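Local structure of pectate lyase (Pectobacterium carotovorum, 4U49) at residues V293-Y304 with N336-L347. The protein probably cleaves polygalacturonate and methylated pectins by calcium-dependent elimination, acting within the chain as an endo-lyase of polysaccharide lyase family 3. Residues are numbered along the deposited sequence; the frame is centred on the assembly and turned at random.
Sequences VAEIRDLRIKGY and NCKVSRSNVKPL
The phenol ring of Y304 carries V344 on one face: methyl CG1 sits almost over the ring centre, 3.6 Å from the centroid and 10° off the normal, a CH-pi contact. With CG anti to the backbone N (chi1 173°), the tyrosine swings its ring under the valine, whose compact branch suits a flat surface; at the CB end, Y304 CB rests against P346 CA (3.6 Å). A second flat group is the N343 carboxamide. Its ND2 donates to R297 O (2.8 Å), which lies about 20° out of the amide plane, while OD1 takes the S340 N-H on a lone pair. Asparagine fits because one amide both donates and accepts: the ND2 bond joins the 3-10 turn to the loop at R297, the OD1 bond closes the turn on itself. D298 OD1 lies 3.3 Å above the R300 guanidinium plane, and D298 OD2 forms a salt bridge with R300 NH2.

Two short parallel pairings follow, their register shifted by two residues. A294 N bonds N336 O and I296 N bonds K338 O; then L299 N bonds N343 O, K345 N bonds L299 O and I301 N bonds K345 O. Apolar A294, L299 and V344, with C337, share the inward face; charged E295, R300, K338 and K345 suit the outer one. Between the pairings, a water lies 2.9 Å from both I296 O and K338 O, and I296 CB packs on V339 CG2. G303 N donates to L347 OXT (2.7 Å) from the type II turn 301-304, where glycine readily adopts positive phi. Extended K338 crosses V293 obliquely.

This is neighbouring-coil pairing of the parallel beta-helix, near its C-terminal end. Strand 294-301 also pairs with 267-271 and 274-277; L299 and I301 pack on I283 of strand 282-287, and C337 is disulfide-bonded to C312 of strand 312-315.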
loop_
_atom_site.group_PDB
_atom_site.type_symbol
_atom_site.label_atom_id
_atom_site.label_comp_id
_atom_site.label_asym_id
_atom_site.label_seq_id
_atom_site.Cartn_x
_atom_site.Cartn_y
_atom_site.Cartn_z
ATOM N N VAL A 293 -6.451 -16.624 5.699
ATOM C CA VAL A 293 -7.293 -16.333 4.550
ATOM C C VAL A 293 -6.806 -15.100 3.800
ATOM O O VAL A 293 -6.719 -14.010 4.364
ATOM C CB VAL A 293 -8.767 -16.120 4.958
ATOM C CG1 VAL A 293 -9.578 -15.651 3.763
ATOM C CG2 VAL A 293 -9.356 -17.406 5.528
ATOM N N ALA A 294 -6.478 -15.288 2.526
ATOM C CA ALA A 294 -6.222 -14.175 1.625
ATOM C C ALA A 294 -7.432 -13.968 0.726
ATOM O O ALA A 294 -7.757 -14.822 -0.100
ATOM C CB ALA A 294 -4.976 -14.422 0.792
ATOM N N GLU A 295 -8.106 -12.839 0.901
ATOM C CA GLU A 295 -9.242 -12.497 0.058
ATOM C C GLU A 295 -8.851 -11.354 -0.873
ATOM O O GLU A 295 -8.434 -10.290 -0.420
ATOM C CB GLU A 295 -10.457 -12.122 0.909
ATOM C CG GLU A 295 -11.693 -11.769 0.095
ATOM C CD GLU A 295 -12.969 -11.797 0.916
ATOM O OE1 GLU A 295 -12.884 -11.830 2.162
ATOM O OE2 GLU A 295 -14.062 -11.791 0.310
ATOM N N ILE A 296 -8.971 -11.584 -2.175
ATOM C CA ILE A 296 -8.517 -10.617 -3.167
ATOM C C ILE A 296 -9.623 -10.296 -4.164
ATOM O O ILE A 296 -10.151 -11.194 -4.821
ATOM C CB ILE A 296 -7.279 -11.135 -3.919
ATOM C CG1 ILE A 296 -6.139 -11.390 -2.929
ATOM C CG2 ILE A 296 -6.863 -10.150 -5.008
ATOM C CD1 ILE A 296 -5.025 -12.257 -3.474
ATOM N N ARG A 297 -9.967 -9.016 -4.278
ATOM C CA ARG A 297 -11.138 -8.610 -5.061
ATOM C C ARG A 297 -10.804 -7.928 -6.384
ATOM O O ARG A 297 -11.376 -8.259 -7.423
ATOM C CB ARG A 297 -12.028 -7.667 -4.244
ATOM C CG ARG A 297 -12.452 -8.184 -2.883
ATOM C CD ARG A 297 -13.701 -7.446 -2.410
ATOM N NE ARG A 297 -13.692 -7.182 -0.973
ATOM C CZ ARG A 297 -14.010 -8.079 -0.044
ATOM N NH1 ARG A 297 -14.358 -9.308 -0.397
ATOM N NH2 ARG A 297 -13.972 -7.749 1.241
ATOM N N ASP A 298 -9.896 -6.962 -6.343
ATOM C CA ASP A 298 -9.631 -6.128 -7.511
ATOM C C ASP A 298 -8.137 -5.848 -7.632
ATOM O O ASP A 298 -7.654 -4.780 -7.267
ATOM C CB ASP A 298 -10.436 -4.824 -7.418
ATOM C CG ASP A 298 -10.151 -3.860 -8.560
ATOM O OD1 ASP A 298 -9.627 -4.288 -9.609
ATOM O OD2 ASP A 298 -10.462 -2.660 -8.401
ATOM N N LEU A 299 -7.409 -6.823 -8.156
ATOM C CA LEU A 299 -5.965 -6.707 -8.288
ATOM C C LEU A 299 -5.556 -6.482 -9.737
ATOM O O LEU A 299 -5.919 -7.259 -10.619
ATOM C CB LEU A 299 -5.289 -7.961 -7.732
ATOM C CG LEU A 299 -3.763 -8.001 -7.727
ATOM C CD1 LEU A 299 -3.190 -6.857 -6.908
ATOM C CD2 LEU A 299 -3.274 -9.346 -7.197
ATOM N N ARG A 300 -4.809 -5.409 -9.979
ATOM C CA ARG A 300 -4.314 -5.100 -11.316
ATOM C C ARG A 300 -2.796 -5.240 -11.351
ATOM O O ARG A 300 -2.093 -4.646 -10.535
ATOM C CB ARG A 300 -4.715 -3.683 -11.735
ATOM C CG ARG A 300 -6.153 -3.297 -11.416
ATOM C CD ARG A 300 -6.292 -1.778 -11.384
ATOM N NE ARG A 300 -7.632 -1.316 -11.028
ATOM C CZ ARG A 300 -8.107 -1.267 -9.787
ATOM N NH1 ARG A 300 -7.359 -1.678 -8.771
ATOM N NH2 ARG A 300 -9.336 -0.821 -9.562
ATOM N N ILE A 301 -2.287 -6.025 -12.293
ATOM C CA ILE A 301 -0.851 -6.266 -12.376
ATOM C C ILE A 301 -0.338 -6.033 -13.794
ATOM O O ILE A 301 -0.935 -6.502 -14.763
ATOM C CB ILE A 301 -0.493 -7.700 -11.931
ATOM C CG1 ILE A 301 -0.978 -7.956 -10.501
ATOM C CG2 ILE A 301 1.005 -7.933 -12.024
ATOM C CD1 ILE A 301 -0.708 -9.360 -10.006
ATOM N N LYS A 302 0.768 -5.302 -13.909
ATOM C CA LYS A 302 1.365 -5.011 -15.210
ATOM C C LYS A 302 1.805 -6.288 -15.919
ATOM O O LYS A 302 2.591 -7.067 -15.380
ATOM C CB LYS A 302 2.558 -4.066 -15.055
ATOM C CG LYS A 302 3.274 -3.763 -16.365
ATOM C CD LYS A 302 4.471 -2.856 -16.146
ATOM C CE LYS A 302 5.174 -2.550 -17.459
ATOM N NZ LYS A 302 6.426 -1.768 -17.258
ATOM N N GLY A 303 1.280 -6.495 -17.124
ATOM C CA GLY A 303 1.613 -7.657 -17.928
ATOM C C GLY A 303 1.271 -8.975 -17.260
ATOM O O GLY A 303 2.020 -9.948 -17.368
ATOM N N TYR A 304 0.136 -9.010 -16.570
ATOM C CA TYR A 304 -0.231 -10.192 -15.798
ATOM C C TYR A 304 -0.527 -11.407 -16.667
ATOM O O TYR A 304 -1.264 -11.326 -17.649
ATOM C CB TYR A 304 -1.446 -9.914 -14.912
ATOM C CG TYR A 304 -1.950 -11.166 -14.231
ATOM C CD1 TYR A 304 -1.226 -11.752 -13.200
ATOM C CD2 TYR A 304 -3.135 -11.775 -14.630
ATOM C CE1 TYR A 304 -1.670 -12.904 -12.579
ATOM C CE2 TYR A 304 -3.587 -12.927 -14.013
ATOM C CZ TYR A 304 -2.850 -13.486 -12.987
ATOM O OH TYR A 304 -3.291 -14.633 -12.368
ATOM N N ASN A 336 -8.597 -21.001 1.906
ATOM C CA ASN A 336 -7.509 -20.101 2.277
ATOM C C ASN A 336 -7.217 -19.051 1.205
ATOM O O ASN A 336 -6.740 -17.955 1.505
ATOM C CB ASN A 336 -6.237 -20.900 2.577
ATOM C CG ASN A 336 -6.423 -21.884 3.717
ATOM O OD1 ASN A 336 -6.641 -23.072 3.494
ATOM N ND2 ASN A 336 -6.339 -21.390 4.949
ATOM N N CYS A 337 -7.489 -19.390 -0.049
ATOM C CA CYS A 337 -7.298 -18.440 -1.134
ATOM C C CYS A 337 -8.643 -18.017 -1.709
ATOM O O CYS A 337 -9.108 -18.565 -2.708
ATOM C CB CYS A 337 -6.404 -19.036 -2.224
ATOM S SG CYS A 337 -4.667 -19.245 -1.711
ATOM N N LYS A 338 -9.267 -17.042 -1.056
ATOM C CA LYS A 338 -10.542 -16.513 -1.516
ATOM C C LYS A 338 -10.313 -15.499 -2.626
ATOM O O LYS A 338 -10.513 -14.294 -2.449
ATOM C CB LYS A 338 -11.320 -15.891 -0.357
ATOM C CG LYS A 338 -11.744 -16.903 0.688
ATOM C CD LYS A 338 -12.637 -16.283 1.748
ATOM C CE LYS A 338 -13.057 -17.323 2.779
ATOM N NZ LYS A 338 -13.924 -16.740 3.842
ATOM N N VAL A 339 -9.879 -16.011 -3.773
ATOM C CA VAL A 339 -9.621 -15.203 -4.954
ATOM C C VAL A 339 -9.986 -16.008 -6.199
ATOM O O VAL A 339 -9.647 -17.188 -6.312
ATOM C CB VAL A 339 -8.142 -14.745 -5.024
ATOM C CG1 VAL A 339 -7.194 -15.937 -4.948
ATOM C CG2 VAL A 339 -7.885 -13.928 -6.283
ATOM N N SER A 340 -10.710 -15.378 -7.116
ATOM C CA SER A 340 -11.042 -16.009 -8.388
ATOM C C SER A 340 -10.184 -15.407 -9.490
ATOM O O SER A 340 -9.662 -14.302 -9.342
ATOM C CB SER A 340 -12.529 -15.843 -8.708
ATOM O OG SER A 340 -13.330 -16.311 -7.638
ATOM N N ARG A 341 -10.035 -16.131 -10.596
ATOM C CA ARG A 341 -9.235 -15.646 -11.715
ATOM C C ARG A 341 -9.763 -14.314 -12.250
ATOM O O ARG A 341 -9.005 -13.514 -12.796
ATOM C CB ARG A 341 -9.196 -16.689 -12.832
ATOM C CG ARG A 341 -8.268 -17.854 -12.533
ATOM C CD ARG A 341 -8.334 -18.917 -13.611
ATOM N NE ARG A 341 -7.330 -19.953 -13.393
ATOM C CZ ARG A 341 -7.490 -20.988 -12.576
ATOM N NH1 ARG A 341 -8.619 -21.131 -11.894
ATOM N NH2 ARG A 341 -6.517 -21.880 -12.440
ATOM N N SER A 342 -11.057 -14.075 -12.070
ATOM C CA SER A 342 -11.680 -12.838 -12.525
ATOM C C SER A 342 -11.310 -11.646 -11.641
ATOM O O SER A 342 -11.520 -10.493 -12.022
ATOM C CB SER A 342 -13.202 -12.998 -12.577
ATOM O OG SER A 342 -13.729 -13.306 -11.298
ATOM N N ASN A 343 -10.757 -11.925 -10.464
ATOM C CA ASN A 343 -10.346 -10.870 -9.539
ATOM C C ASN A 343 -8.984 -10.275 -9.888
ATOM O O ASN A 343 -8.579 -9.258 -9.323
ATOM C CB ASN A 343 -10.317 -11.400 -8.104
ATOM C CG ASN A 343 -11.692 -11.771 -7.589
ATOM O OD1 ASN A 343 -11.946 -12.924 -7.249
ATOM N ND2 ASN A 343 -12.586 -10.791 -7.521
ATOM N N VAL A 344 -8.275 -10.913 -10.813
ATOM C CA VAL A 344 -6.947 -10.453 -11.203
ATOM C C VAL A 344 -6.907 -10.154 -12.695
ATOM O O VAL A 344 -7.253 -11.002 -13.514
ATOM C CB VAL A 344 -5.863 -11.491 -10.857
ATOM C CG1 VAL A 344 -4.479 -10.898 -11.060
ATOM C CG2 VAL A 344 -6.035 -11.975 -9.425
ATOM N N LYS A 345 -6.492 -8.940 -13.045
ATOM C CA LYS A 345 -6.520 -8.501 -14.434
ATOM C C LYS A 345 -5.214 -7.825 -14.833
ATOM O O LYS A 345 -4.566 -7.176 -14.009
ATOM C CB LYS A 345 -7.704 -7.557 -14.665
ATOM C CG LYS A 345 -9.056 -8.205 -14.407
ATOM C CD LYS A 345 -10.207 -7.320 -14.840
ATOM C CE LYS A 345 -11.541 -8.014 -14.598
ATOM N NZ LYS A 345 -11.605 -9.348 -15.260
ATOM N N PRO A 346 -4.817 -7.980 -16.107
ATOM C CA PRO A 346 -3.544 -7.454 -16.605
ATOM C C PRO A 346 -3.506 -5.933 -16.679
ATOM O O PRO A 346 -4.483 -5.258 -16.353
ATOM C CB PRO A 346 -3.436 -8.057 -18.012
ATOM C CG PRO A 346 -4.398 -9.198 -18.025
ATOM C CD PRO A 346 -5.513 -8.775 -17.131
ATOM N N LEU A 347 -2.365 -5.411 -17.118
ATOM C CA LEU A 347 -2.153 -3.975 -17.227
ATOM C C LEU A 347 -0.953 -3.707 -18.131
ATOM O O LEU A 347 -0.741 -2.599 -18.626
ATOM C CB LEU A 347 -1.942 -3.358 -15.840
ATOM C CG LEU A 347 -1.888 -1.836 -15.733
ATOM C CD1 LEU A 347 -3.145 -1.224 -16.325
ATOM C CD2 LEU A 347 -1.714 -1.413 -14.286
ATOM O OXT LEU A 347 -0.158 -4.610 -18.395
HETATM O O HOH W 1 -12.437 -12.711 -3.949
#